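Local coordinates for protein DegQ (Legionella fallonii, PDB 3PV2) that probably degrades misfolded proteins as a trypsin-like, PDZ-carrying protease of the HtrA family that assembles into 12-subunit compartments, at residues N94-R99 against E124-V129; L114-I119 against L130-K135; G151-A156 against A172-V177; D280-L285 against K313-T318. One frame throughout, in Å; residues are numbered along the deposited sequence.

Contacts 1, 2 and 3 lie in the trypsin-like domain, and contact 4 lies in the first PDZ domain. Contacts 1 and 2 share strand 127-131 and touch directly. Val129 O meets Ile119 N at 2.8 Å, probably in a hydrogen bond. Contact 1 holds His96 and Asp126 of what is probably the active site. Contact 2 lies farther along the same barrel, the two centres about 15 Å apart. Contact 3 belongs to the second barrel, with its centre about 23 Å from that of contact 1. Contact 4 is separate from all three, its nearest atoms about 10 Å from contact 1 and about 11 Å from contact 3. Contacts 3 and 4 both meet the same neighbouring subunit.

Contact 1: residues N94-R99 against E124-V129; sequences NDHVIR and ETDLAV
Asp126 has CG anti to N (chi1 -163°), which turns its carboxylate toward the start of helix 95-98. His96 has CG between its backbone N and carbonyl carbon (chi1 80°), and this brings ND1 to the same carboxylate. Each carboxylate oxygen takes one N-H from His96. Asp126 OD2 accepts the N-H of His96 ND1 at 2.7 Å, using its syn lone pair and lying almost in the ring plane. Asp126 OD1 accepts His96 N at 2.7 Å, nearly along the C-O axis. The ring and carboxylate planes are 34° apart. A weak bond from Asp95 N to Asp126 O, 3.2 Å long, joins the backbones beside them. Asp95 CB lies 3.4 Å from Asp126 OD1. Within the helical segment, Arg99 NH1 forms a salt bridge with Asp95 OD1 at 2.8 Å, on the anti side and tilted from the carboxylate plane. One face of the guanidinium lies over His96 CA. On the apolar side, Ile98 CG1 rests on Ala128 CB at 3.8 Å. His96 also touches Ser205, and both His96 and Asp126 touch Thr221. The arrangement is consistent with the His-Asp-Ser triad of trypsin-like proteases. One residue supplies both N-H groups to the carboxylate, so the two bonds together fix the rotation of Asp126 and the direction of the imidazole.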
loop_
_atom_site.group_PDB
_atom_site.type_symbol
_atom_site.label_atom_id
_atom_site.label_comp_id
_atom_site.label_asym_id
_atom_site.label_seq_id
_atom_site.Cartn_x
_atom_site.Cartn_y
_atom_site.Cartn_z
ATOM N N ASN B 94 -31.484 -28.213 -15.913
ATOM C CA ASN B 94 -30.434 -27.564 -16.705
ATOM C C ASN B 94 -29.167 -28.366 -16.758
ATOM O O ASN B 94 -28.807 -29.019 -15.788
ATOM C CB ASN B 94 -30.049 -26.281 -16.076
ATOM C CG ASN B 94 -31.175 -25.263 -16.082
ATOM O OD1 ASN B 94 -31.802 -24.992 -17.134
ATOM N ND2 ASN B 94 -31.385 -24.629 -14.946
ATOM N N ASP B 95 -28.409 -28.256 -17.843
ATOM C CA ASP B 95 -27.069 -28.880 -17.852
ATOM C C ASP B 95 -26.147 -28.318 -16.766
ATOM O O ASP B 95 -25.413 -29.070 -16.124
ATOM C CB ASP B 95 -26.403 -28.784 -19.251
ATOM C CG ASP B 95 -25.265 -29.789 -19.440
ATOM O OD1 ASP B 95 -24.152 -29.337 -19.746
ATOM O OD2 ASP B 95 -25.469 -31.032 -19.293
ATOM N N HIS B 96 -26.154 -26.996 -16.570
ATOM C CA HIS B 96 -25.279 -26.395 -15.551
ATOM C C HIS B 96 -25.577 -26.910 -14.147
ATOM O O HIS B 96 -24.676 -26.971 -13.335
ATOM C CB HIS B 96 -25.262 -24.877 -15.604
ATOM C CG HIS B 96 -26.438 -24.217 -14.952
ATOM N ND1 HIS B 96 -27.454 -23.651 -15.677
ATOM C CD2 HIS B 96 -26.729 -23.974 -13.648
ATOM C CE1 HIS B 96 -28.340 -23.117 -14.850
ATOM N NE2 HIS B 96 -27.929 -23.316 -13.611
ATOM N N VAL B 97 -26.809 -27.336 -13.876
ATOM C CA VAL B 97 -27.137 -27.911 -12.563
ATOM C C VAL B 97 -26.364 -29.214 -12.327
ATOM O O VAL B 97 -25.849 -29.468 -11.221
ATOM C CB VAL B 97 -28.685 -28.074 -12.423
ATOM C CG1 VAL B 97 -29.110 -28.926 -11.233
ATOM C CG2 VAL B 97 -29.343 -26.699 -12.323
ATOM N N ILE B 98 -26.304 -30.069 -13.345
ATOM C CA ILE B 98 -25.725 -31.397 -13.178
ATOM C C ILE B 98 -24.304 -31.606 -13.675
ATOM O O ILE B 98 -23.780 -32.697 -13.517
ATOM C CB ILE B 98 -26.635 -32.555 -13.762
ATOM C CG1 ILE B 98 -26.888 -32.432 -15.268
ATOM C CG2 ILE B 98 -27.960 -32.603 -13.021
ATOM C CD1 ILE B 98 -25.659 -32.574 -16.203
ATOM N N ARG B 99 -23.686 -30.603 -14.279
ATOM C CA ARG B 99 -22.358 -30.819 -14.813
ATOM C C ARG B 99 -21.369 -31.208 -13.726
ATOM O O ARG B 99 -21.410 -30.661 -12.612
ATOM C CB ARG B 99 -21.830 -29.593 -15.543
ATOM C CG ARG B 99 -22.054 -29.671 -17.042
ATOM C CD ARG B 99 -21.154 -28.737 -17.802
ATOM N NE ARG B 99 -21.327 -27.355 -17.380
ATOM C CZ ARG B 99 -22.205 -26.497 -17.906
ATOM N NH1 ARG B 99 -23.044 -26.879 -18.867
ATOM N NH2 ARG B 99 -22.260 -25.245 -17.449
ATOM N N GLU B 124 -24.938 -26.457 -25.025
ATOM C CA GLU B 124 -25.381 -25.375 -25.868
ATOM C C GLU B 124 -26.817 -24.875 -25.526
ATOM O O GLU B 124 -27.053 -23.676 -25.445
ATOM C CB GLU B 124 -25.200 -25.706 -27.360
ATOM C CG GLU B 124 -25.086 -24.394 -28.206
ATOM C CD GLU B 124 -25.349 -24.586 -29.702
ATOM O OE1 GLU B 124 -25.935 -23.681 -30.339
ATOM O OE2 GLU B 124 -24.965 -25.645 -30.240
ATOM N N THR B 125 -27.766 -25.760 -25.261
ATOM C CA THR B 125 -29.106 -25.307 -24.876
ATOM C C THR B 125 -29.327 -25.304 -23.358
ATOM O O THR B 125 -30.423 -24.947 -22.893
ATOM C CB THR B 125 -30.163 -26.209 -25.492
ATOM O OG1 THR B 125 -29.866 -27.555 -25.146
ATOM C CG2 THR B 125 -30.166 -26.128 -26.974
ATOM N N ASP B 126 -28.294 -25.698 -22.604
ATOM C CA ASP B 126 -28.348 -25.846 -21.156
ATOM C C ASP B 126 -29.504 -26.699 -20.686
ATOM O O ASP B 126 -30.195 -26.312 -19.733
ATOM C CB ASP B 126 -28.391 -24.462 -20.448
ATOM C CG ASP B 126 -28.030 -24.563 -18.958
ATOM O OD1 ASP B 126 -27.439 -25.594 -18.547
ATOM O OD2 ASP B 126 -28.362 -23.657 -18.197
ATOM N N LEU B 127 -29.672 -27.883 -21.303
ATOM C CA LEU B 127 -30.632 -28.879 -20.880
ATOM C C LEU B 127 -29.980 -30.204 -20.550
ATOM O O LEU B 127 -28.912 -30.533 -21.065
ATOM C CB LEU B 127 -31.670 -29.131 -21.971
ATOM C CG LEU B 127 -32.496 -27.879 -22.258
ATOM C CD1 LEU B 127 -33.256 -28.156 -23.592
ATOM C CD2 LEU B 127 -33.416 -27.588 -21.030
ATOM N N ALA B 128 -30.622 -30.965 -19.664
ATOM C CA ALA B 128 -30.165 -32.308 -19.336
ATOM C C ALA B 128 -31.373 -33.126 -19.014
ATOM O O ALA B 128 -32.349 -32.608 -18.530
ATOM C CB ALA B 128 -29.242 -32.288 -18.191
ATOM N N VAL B 129 -31.300 -34.405 -19.345
ATOM C CA VAL B 129 -32.348 -35.359 -19.107
ATOM C C VAL B 129 -31.820 -36.365 -18.091
ATOM O O VAL B 129 -30.663 -36.861 -18.202
ATOM C CB VAL B 129 -32.691 -36.079 -20.392
ATOM C CG1 VAL B 129 -33.856 -37.011 -20.208
ATOM C CG2 VAL B 129 -32.909 -35.079 -21.551
#

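Contact 2: residues L114-I119 against L130-K135; sequences LKARLI and LKIDAK
The touching parts, 114-119 and 130-134, run antiparallel with a marked twist, their end-to-end directions 138° apart. Arg117 and Lys131 form a hydrogen-bonded pair: Arg117 N gives to Lys131 O at 2.8 Å, and Lys131 N gives to Arg117 O at 2.9 Å. Leu118 and Leu130 make the next, non-hydrogen-bonded pair. Their side chains share the other face, and Leu118 CD2 meets Leu130 CD2 at 4.1 Å.

Leu114 and Ile132 cross at about a right angle. Leu114 CD1 touches Ile132 CD1 at 3.8 Å and sits equally close to Ala134 CB. The other branch of Ile132, CG2, lies against Ala116 CB at 3.9 Å. Ile132 CG1 stands between the backbone N and the carbonyl carbon (chi1 53°), and this places CD1 by Leu114 and CG2 by Ala116. Ile119 CD1 packs on Lys131 CB, the two side chains running at a slant to each other.

Water extends the pairing beyond the direct bonds. One water gives to Lys115 O and takes from Asp133 N. A second takes from Arg117 NE, in the guanidinium plane, and gives to Asp133 OD1 at 3.2 Å. It links two opposite charges that do not touch.

Leu130 also packs on Ile104 and Ile91, and Ile132 and Ala116 pack on Val106. Lys115 touches Arg401 of a neighbouring subunit. The segments lie on the beta hairpin of strands 113-122 and 127-131 and on the chain leaving strand 127-131. The hairpin is part of the first six-stranded antiparallel barrel of the trypsin fold.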
loop_
_atom_site.group_PDB
_atom_site.type_symbol
_atom_site.label_atom_id
_atom_site.label_comp_id
_atom_site.label_asym_id
_atom_site.label_seq_id
_atom_site.Cartn_x
_atom_site.Cartn_y
_atom_site.Cartn_z
ATOM N N LEU B 114 -34.642 -40.096 -4.548
ATOM C CA LEU B 114 -34.291 -41.118 -5.552
ATOM C C LEU B 114 -32.946 -40.876 -6.194
ATOM O O LEU B 114 -32.584 -39.727 -6.520
ATOM C CB LEU B 114 -35.353 -41.184 -6.641
ATOM C CG LEU B 114 -36.720 -41.538 -6.066
ATOM C CD1 LEU B 114 -37.805 -41.112 -7.003
ATOM C CD2 LEU B 114 -36.803 -43.081 -5.713
ATOM N N LYS B 115 -32.189 -41.959 -6.388
ATOM C CA LYS B 115 -30.959 -41.906 -7.153
ATOM C C LYS B 115 -31.320 -41.660 -8.628
ATOM O O LYS B 115 -32.201 -42.296 -9.168
ATOM C CB LYS B 115 -30.257 -43.231 -6.980
ATOM C CG LYS B 115 -28.878 -43.353 -7.571
ATOM C CD LYS B 115 -28.194 -44.633 -7.026
ATOM C CE LYS B 115 -27.251 -45.201 -8.056
ATOM N NZ LYS B 115 -26.526 -44.074 -8.758
ATOM N N ALA B 116 -30.673 -40.712 -9.293
ATOM C CA ALA B 116 -31.097 -40.355 -10.629
ATOM C C ALA B 116 -29.998 -40.700 -11.570
ATOM O O ALA B 116 -28.832 -40.532 -11.249
ATOM C CB ALA B 116 -31.414 -38.897 -10.717
ATOM N N ARG B 117 -30.363 -41.093 -12.766
ATOM C CA ARG B 117 -29.351 -41.375 -13.765
ATOM C C ARG B 117 -29.320 -40.277 -14.840
ATOM O O ARG B 117 -30.354 -39.833 -15.272
ATOM C CB ARG B 117 -29.704 -42.726 -14.351
ATOM C CG ARG B 117 -28.705 -43.277 -15.305
ATOM C CD ARG B 117 -28.877 -44.870 -15.382
ATOM N NE ARG B 117 -30.104 -45.294 -16.083
ATOM C CZ ARG B 117 -30.359 -45.073 -17.387
ATOM N NH1 ARG B 117 -29.492 -44.418 -18.178
ATOM N NH2 ARG B 117 -31.510 -45.500 -17.918
ATOM N N LEU B 118 -28.141 -39.900 -15.312
ATOM C CA LEU B 118 -28.038 -38.948 -16.412
ATOM C C LEU B 118 -28.239 -39.650 -17.752
ATOM O O LEU B 118 -27.473 -40.534 -18.103
ATOM C CB LEU B 118 -26.661 -38.290 -16.404
ATOM C CG LEU B 118 -26.382 -36.911 -17.000
ATOM C CD1 LEU B 118 -25.124 -36.995 -17.840
ATOM C CD2 LEU B 118 -27.534 -36.266 -17.801
ATOM N N ILE B 119 -29.254 -39.249 -18.509
ATOM C CA ILE B 119 -29.443 -39.800 -19.828
ATOM C C ILE B 119 -28.513 -39.083 -20.749
ATOM O O ILE B 119 -27.869 -39.700 -21.537
ATOM C CB ILE B 119 -30.881 -39.704 -20.277
ATOM C CG1 ILE B 119 -31.736 -40.518 -19.330
ATOM C CG2 ILE B 119 -31.076 -40.265 -21.661
ATOM C CD1 ILE B 119 -33.033 -40.803 -19.901
ATOM N N LEU B 130 -32.675 -36.632 -17.107
ATOM C CA LEU B 130 -32.396 -37.534 -16.010
ATOM C C LEU B 130 -33.518 -38.567 -15.990
ATOM O O LEU B 130 -34.679 -38.274 -16.385
ATOM C CB LEU B 130 -32.446 -36.806 -14.654
ATOM C CG LEU B 130 -31.543 -35.582 -14.394
ATOM C CD1 LEU B 130 -31.764 -35.057 -12.957
ATOM C CD2 LEU B 130 -30.099 -35.879 -14.650
ATOM N N LYS B 131 -33.201 -39.728 -15.440
ATOM C CA LYS B 131 -34.179 -40.752 -15.257
ATOM C C LYS B 131 -34.140 -41.305 -13.824
ATOM O O LYS B 131 -33.076 -41.500 -13.241
ATOM C CB LYS B 131 -33.930 -41.846 -16.278
ATOM C CG LYS B 131 -34.577 -43.138 -15.934
ATOM C CD LYS B 131 -35.455 -43.692 -17.045
ATOM C CE LYS B 131 -36.181 -44.981 -16.521
ATOM N NZ LYS B 131 -36.796 -45.753 -17.615
ATOM N N ILE B 132 -35.317 -41.561 -13.285
ATOM C CA ILE B 132 -35.485 -42.094 -11.935
ATOM C C ILE B 132 -36.383 -43.304 -12.123
ATOM O O ILE B 132 -37.162 -43.350 -13.075
ATOM C CB ILE B 132 -36.120 -41.086 -10.944
ATOM C CG1 ILE B 132 -37.430 -40.518 -11.506
ATOM C CG2 ILE B 132 -35.162 -39.964 -10.629
ATOM C CD1 ILE B 132 -38.260 -39.706 -10.480
ATOM N N ASP B 133 -36.231 -44.312 -11.287
ATOM C CA ASP B 133 -37.094 -45.472 -11.411
ATOM C C ASP B 133 -38.074 -45.317 -10.309
ATOM O O ASP B 133 -37.752 -45.678 -9.172
ATOM C CB ASP B 133 -36.353 -46.795 -11.199
ATOM C CG ASP B 133 -35.090 -46.931 -12.053
ATOM O OD1 ASP B 133 -35.037 -46.497 -13.253
ATOM O OD2 ASP B 133 -34.126 -47.507 -11.501
ATOM N N ALA B 134 -39.252 -44.772 -10.613
ATOM C CA ALA B 134 -40.317 -44.731 -9.612
ATOM C C ALA B 134 -41.701 -44.846 -10.218
ATOM O O ALA B 134 -41.894 -44.632 -11.414
ATOM C CB ALA B 134 -40.214 -43.479 -8.748
ATOM N N LYS B 135 -42.648 -45.177 -9.348
ATOM C CA LYS B 135 -44.060 -45.249 -9.667
ATOM C C LYS B 135 -44.754 -44.108 -8.952
ATOM O O LYS B 135 -44.140 -43.418 -8.159
ATOM C CB LYS B 135 -44.673 -46.545 -9.139
ATOM C CG LYS B 135 -43.694 -47.713 -8.880
ATOM C CD LYS B 135 -43.007 -47.639 -7.493
ATOM C CE LYS B 135 -42.880 -49.038 -6.845
ATOM N NZ LYS B 135 -42.376 -50.121 -7.762
HETATM O O HOH W 1 -34.420 -43.828 -9.293
HETATM O O HOH W 2 -32.216 -45.971 -14.631
#

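Contact 3: residues G151-A156 against A172-V177; sequences GDFVVA and ATFGIV
Phe153 meets Phe174 and Ile176 across two antiparallel strands. Phe153 CB lies 4.0 Å from Gly175 O and near Phe174 CZ. Phe153 CG is 4.0 Å from Phe174 CZ. Phe153 CD2 is wedged between Phe174 CZ and Ile176 CG2, each 3.5 Å away. Phe153 CE2 continues along Ile176 CG2 at 3.7 Å. Gly175 O sits at the edge of the Phe153 ring, in its plane. The two phenyl planes are nearly parallel (20° apart) but displaced, so the rings barely overlap. Phe174 has CG anti to N (chi1 -177°), which brings its CZ to Phe153.

Six backbone hydrogen bonds join the two segments, including Val154 N to Gly175 O at 2.8 Å. The side chains of Val154 and Val177 cross at about a right angle, and Val154 CG1 touches Val177 CG2 at 3.6 Å.

Phe153 meets Phe174 of a neighbouring subunit edge-to-face, and Phe174 meets Phe153 of another subunit in the same way. The aromatic pair thus lies at a subunit interface. Within the chain, these strands begin the second barrel of the trypsin fold. Strand 208-211 flanks Val154 and Val155, strand 194-196 flanks Val177, and Leu25 of helix 22-28 packs on Val155 and Ala172.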
loop_
_atom_site.group_PDB
_atom_site.type_symbol
_atom_site.label_atom_id
_atom_site.label_comp_id
_atom_site.label_asym_id
_atom_site.label_seq_id
_atom_site.Cartn_x
_atom_site.Cartn_y
_atom_site.Cartn_z
ATOM N N GLY B 151 -46.700 -10.217 -22.485
ATOM C CA GLY B 151 -47.821 -9.785 -21.713
ATOM C C GLY B 151 -48.677 -10.920 -21.164
ATOM O O GLY B 151 -49.531 -10.673 -20.299
ATOM N N ASP B 152 -48.426 -12.136 -21.600
ATOM C CA ASP B 152 -49.111 -13.281 -21.024
ATOM C C ASP B 152 -48.593 -13.483 -19.613
ATOM O O ASP B 152 -47.382 -13.363 -19.389
ATOM C CB ASP B 152 -48.817 -14.614 -21.764
ATOM C CG ASP B 152 -49.512 -14.748 -23.162
ATOM O OD1 ASP B 152 -50.592 -14.175 -23.418
ATOM O OD2 ASP B 152 -48.966 -15.537 -23.988
ATOM N N PHE B 153 -49.462 -13.935 -18.705
ATOM C CA PHE B 153 -49.063 -14.211 -17.333
ATOM C C PHE B 153 -48.374 -15.551 -17.164
ATOM O O PHE B 153 -48.685 -16.537 -17.820
ATOM C CB PHE B 153 -50.241 -14.029 -16.361
ATOM C CG PHE B 153 -50.820 -12.610 -16.331
ATOM C CD1 PHE B 153 -52.125 -12.361 -16.763
ATOM C CD2 PHE B 153 -50.108 -11.570 -15.773
ATOM C CE1 PHE B 153 -52.666 -11.100 -16.675
ATOM C CE2 PHE B 153 -50.641 -10.322 -15.726
ATOM C CZ PHE B 153 -51.948 -10.098 -16.174
ATOM N N VAL B 154 -47.384 -15.585 -16.298
ATOM C CA VAL B 154 -46.634 -16.788 -16.076
ATOM C C VAL B 154 -46.258 -16.952 -14.639
ATOM O O VAL B 154 -46.166 -15.974 -13.878
ATOM C CB VAL B 154 -45.339 -16.786 -16.933
ATOM C CG1 VAL B 154 -45.691 -16.756 -18.457
ATOM C CG2 VAL B 154 -44.415 -15.626 -16.536
ATOM N N VAL B 155 -46.031 -18.210 -14.259
ATOM C CA VAL B 155 -45.463 -18.524 -12.955
ATOM C C VAL B 155 -44.208 -19.334 -13.089
ATOM O O VAL B 155 -44.147 -20.260 -13.858
ATOM C CB VAL B 155 -46.496 -19.241 -12.062
ATOM C CG1 VAL B 155 -45.798 -19.801 -10.782
ATOM C CG2 VAL B 155 -47.600 -18.271 -11.710
ATOM N N ALA B 156 -43.159 -18.945 -12.388
ATOM C CA ALA B 156 -41.968 -19.810 -12.335
ATOM C C ALA B 156 -41.956 -20.614 -11.068
ATOM O O ALA B 156 -41.998 -20.049 -10.008
ATOM C CB ALA B 156 -40.631 -18.950 -12.424
ATOM N N ALA B 172 -42.610 -20.359 -5.758
ATOM C CA ALA B 172 -43.251 -19.839 -6.983
ATOM C C ALA B 172 -43.145 -18.303 -7.098
ATOM O O ALA B 172 -43.293 -17.645 -6.138
ATOM C CB ALA B 172 -44.721 -20.269 -7.021
ATOM N N THR B 173 -42.929 -17.763 -8.294
ATOM C CA THR B 173 -42.915 -16.346 -8.551
ATOM C C THR B 173 -43.787 -16.061 -9.777
ATOM O O THR B 173 -43.986 -16.930 -10.619
ATOM C CB THR B 173 -41.469 -15.852 -8.781
ATOM O OG1 THR B 173 -40.900 -16.585 -9.883
ATOM C CG2 THR B 173 -40.612 -16.099 -7.515
ATOM N N PHE B 174 -44.309 -14.854 -9.810
ATOM C CA PHE B 174 -45.323 -14.396 -10.724
ATOM C C PHE B 174 -44.801 -13.224 -11.568
ATOM O O PHE B 174 -44.068 -12.314 -11.083
ATOM C CB PHE B 174 -46.551 -13.936 -9.954
ATOM C CG PHE B 174 -47.707 -13.498 -10.842
ATOM C CD1 PHE B 174 -48.566 -14.447 -11.423
ATOM C CD2 PHE B 174 -47.964 -12.186 -11.047
ATOM C CE1 PHE B 174 -49.620 -14.036 -12.268
ATOM C CE2 PHE B 174 -49.060 -11.741 -11.846
ATOM C CZ PHE B 174 -49.865 -12.711 -12.470
ATOM N N GLY B 175 -45.143 -13.267 -12.857
ATOM C CA GLY B 175 -44.949 -12.101 -13.703
ATOM C C GLY B 175 -45.554 -12.339 -15.075
ATOM O O GLY B 175 -46.507 -13.146 -15.226
ATOM N N ILE B 176 -45.043 -11.572 -16.038
ATOM C CA ILE B 176 -45.404 -11.718 -17.455
ATOM C C ILE B 176 -44.243 -12.121 -18.345
ATOM O O ILE B 176 -43.081 -12.016 -17.937
ATOM C CB ILE B 176 -45.998 -10.404 -17.994
ATOM C CG1 ILE B 176 -45.033 -9.255 -17.953
ATOM C CG2 ILE B 176 -47.346 -10.039 -17.292
ATOM C CD1 ILE B 176 -45.504 -8.159 -18.891
ATOM N N VAL B 177 -44.539 -12.666 -19.516
ATOM C CA VAL B 177 -43.557 -12.843 -20.560
ATOM C C VAL B 177 -43.180 -11.426 -20.956
ATOM O O VAL B 177 -44.041 -10.603 -21.309
ATOM C CB VAL B 177 -44.210 -13.570 -21.735
ATOM C CG1 VAL B 177 -43.257 -13.659 -22.921
ATOM C CG2 VAL B 177 -44.597 -14.912 -21.356
#

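Contact 4: residues D280-L285 against K313-T318; sequences DFQGAL and KITQAT
The contact belongs to the first PDZ domain, where the turn entering strand 284-289 meets the loop before helix 318-325. Gln282 and Thr315 lie side by side and point the same way. Gln282 CB is 3.8 Å from Thr315 O. With CG anti to the carbonyl carbon (chi1 -61°) and the chain extended beyond it, the amide runs along Thr315. Gln282 OE1 reaches Thr315 CG2 at 3.7 Å, and Gln282 NE2 lies 3.7 Å from Thr315 CB. These are packing contacts.

No direct hydrogen bond joins the segments. Gly283 CA approaches Ile314 O at 3.4 Å in a CA-H...O contact, with an angle of 156° at the hydrogen. The Gly283 backbone, with phi 158°, is in a region open chiefly to glycine. A water gives to Gly283 O at 2.7 Å and takes a weak bond from Ala317 N, so it bridges the two backbones.

Deeper in, Ala284 CB packs on Ala317 CA at 3.8 Å and on Ile314 CG2 at 4.0 Å. The CB of Ala284 points toward the other segment and so meets both residues.

Gln319 OE1 accepts both Thr315 N and Gln316 N and so holds the loop to the start of its helix. Gln316 NE2 bonds to Asn168 OD1 of a neighbouring subunit. Val320 of helix 318-325 packs on Ala284 and Ile314. Ala317 rests on Val264 of strand 262-266, while strand 305-309 pairs with strand 284-289 and touches Ile314 through Ile309.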
loop_
_atom_site.group_PDB
_atom_site.type_symbol
_atom_site.label_atom_id
_atom_site.label_comp_id
_atom_site.label_asym_id
_atom_site.label_seq_id
_atom_site.Cartn_x
_atom_site.Cartn_y
_atom_site.Cartn_z
ATOM N N ASP B 280 -46.781 -7.559 -43.829
ATOM C CA ASP B 280 -46.898 -8.576 -42.793
ATOM C C ASP B 280 -46.412 -9.921 -43.273
ATOM O O ASP B 280 -46.656 -10.942 -42.626
ATOM C CB ASP B 280 -48.349 -8.632 -42.238
ATOM C CG ASP B 280 -49.425 -9.041 -43.313
ATOM O OD1 ASP B 280 -49.177 -9.074 -44.538
ATOM O OD2 ASP B 280 -50.585 -9.293 -42.911
ATOM N N PHE B 281 -45.695 -9.972 -44.386
ATOM C CA PHE B 281 -45.216 -11.297 -44.830
ATOM C C PHE B 281 -44.219 -11.868 -43.827
ATOM O O PHE B 281 -43.383 -11.144 -43.281
ATOM C CB PHE B 281 -44.545 -11.235 -46.206
ATOM C CG PHE B 281 -44.369 -12.585 -46.831
ATOM C CD1 PHE B 281 -43.110 -13.145 -46.930
ATOM C CD2 PHE B 281 -45.479 -13.335 -47.244
ATOM C CE1 PHE B 281 -42.934 -14.413 -47.500
ATOM C CE2 PHE B 281 -45.329 -14.629 -47.806
ATOM C CZ PHE B 281 -44.015 -15.150 -47.920
ATOM N N GLN B 282 -44.267 -13.156 -43.599
ATOM C CA GLN B 282 -43.366 -13.738 -42.604
ATOM C C GLN B 282 -42.519 -14.873 -43.171
ATOM O O GLN B 282 -42.922 -15.601 -44.056
ATOM C CB GLN B 282 -44.177 -14.280 -41.426
ATOM C CG GLN B 282 -45.039 -13.259 -40.619
ATOM C CD GLN B 282 -45.791 -13.940 -39.464
ATOM O OE1 GLN B 282 -46.763 -14.682 -39.679
ATOM N NE2 GLN B 282 -45.324 -13.700 -38.234
ATOM N N GLY B 283 -41.353 -15.016 -42.583
ATOM C CA GLY B 283 -40.430 -16.062 -42.885
ATOM C C GLY B 283 -39.052 -15.630 -42.463
ATOM O O GLY B 283 -38.942 -14.633 -41.764
ATOM N N ALA B 284 -38.053 -16.435 -42.830
ATOM C CA ALA B 284 -36.645 -16.196 -42.529
ATOM C C ALA B 284 -35.918 -15.772 -43.809
ATOM O O ALA B 284 -35.971 -16.494 -44.789
ATOM C CB ALA B 284 -35.988 -17.473 -41.958
ATOM N N LEU B 285 -35.218 -14.658 -43.788
ATOM C CA LEU B 285 -34.539 -14.172 -44.974
ATOM C C LEU B 285 -33.186 -14.803 -45.040
ATOM O O LEU B 285 -32.433 -14.751 -44.089
ATOM C CB LEU B 285 -34.402 -12.690 -44.861
ATOM C CG LEU B 285 -33.522 -11.912 -45.828
ATOM C CD1 LEU B 285 -33.942 -12.217 -47.239
ATOM C CD2 LEU B 285 -33.613 -10.402 -45.579
ATOM N N LYS B 313 -43.946 -24.681 -40.141
ATOM C CA LYS B 313 -44.175 -23.389 -40.671
ATOM C C LYS B 313 -43.145 -22.380 -40.086
ATOM O O LYS B 313 -42.956 -22.300 -38.873
ATOM C CB LYS B 313 -45.594 -22.993 -40.354
ATOM C CG LYS B 313 -46.140 -21.950 -41.272
ATOM C CD LYS B 313 -46.377 -22.462 -42.726
ATOM C CE LYS B 313 -46.516 -21.213 -43.689
ATOM N NZ LYS B 313 -45.826 -21.374 -45.023
ATOM N N ILE B 314 -42.443 -21.642 -40.949
ATOM C CA ILE B 314 -41.450 -20.696 -40.433
ATOM C C ILE B 314 -41.906 -19.249 -40.574
ATOM O O ILE B 314 -42.127 -18.752 -41.663
ATOM C CB ILE B 314 -39.987 -20.960 -40.964
ATOM C CG1 ILE B 314 -39.268 -21.955 -40.015
ATOM C CG2 ILE B 314 -39.189 -19.686 -40.850
ATOM C CD1 ILE B 314 -39.141 -23.181 -40.458
ATOM N N THR B 315 -42.078 -18.599 -39.428
ATOM C CA THR B 315 -42.503 -17.226 -39.360
ATOM C C THR B 315 -41.435 -16.323 -38.753
ATOM O O THR B 315 -41.586 -15.120 -38.763
ATOM C CB THR B 315 -43.820 -17.075 -38.509
ATOM O OG1 THR B 315 -43.589 -17.488 -37.154
ATOM C CG2 THR B 315 -44.976 -17.872 -39.114
ATOM N N GLN B 316 -40.357 -16.900 -38.229
ATOM C CA GLN B 316 -39.317 -16.110 -37.559
ATOM C C GLN B 316 -37.973 -16.717 -37.829
ATOM O O GLN B 316 -37.854 -17.942 -37.811
ATOM C CB GLN B 316 -39.514 -16.177 -36.057
ATOM C CG GLN B 316 -40.851 -15.672 -35.547
ATOM C CD GLN B 316 -40.688 -14.350 -34.845
ATOM O OE1 GLN B 316 -41.164 -14.170 -33.725
ATOM N NE2 GLN B 316 -39.983 -13.426 -35.482
ATOM N N ALA B 317 -36.963 -15.883 -38.055
ATOM C CA ALA B 317 -35.639 -16.388 -38.351
ATOM C C ALA B 317 -35.100 -17.345 -37.255
ATOM O O ALA B 317 -34.384 -18.278 -37.553
ATOM C CB ALA B 317 -34.630 -15.244 -38.564
ATOM N N THR B 318 -35.356 -17.052 -35.995
ATOM C CA THR B 318 -34.878 -17.910 -34.897
ATOM C C THR B 318 -35.314 -19.377 -35.036
ATOM O O THR B 318 -34.554 -20.275 -34.727
ATOM C CB THR B 318 -35.339 -17.388 -33.545
ATOM O OG1 THR B 318 -36.707 -16.958 -33.650
ATOM C CG2 THR B 318 -34.449 -16.222 -33.123
HETATM O O HOH W 3 -38.085 -13.335 -39.588
#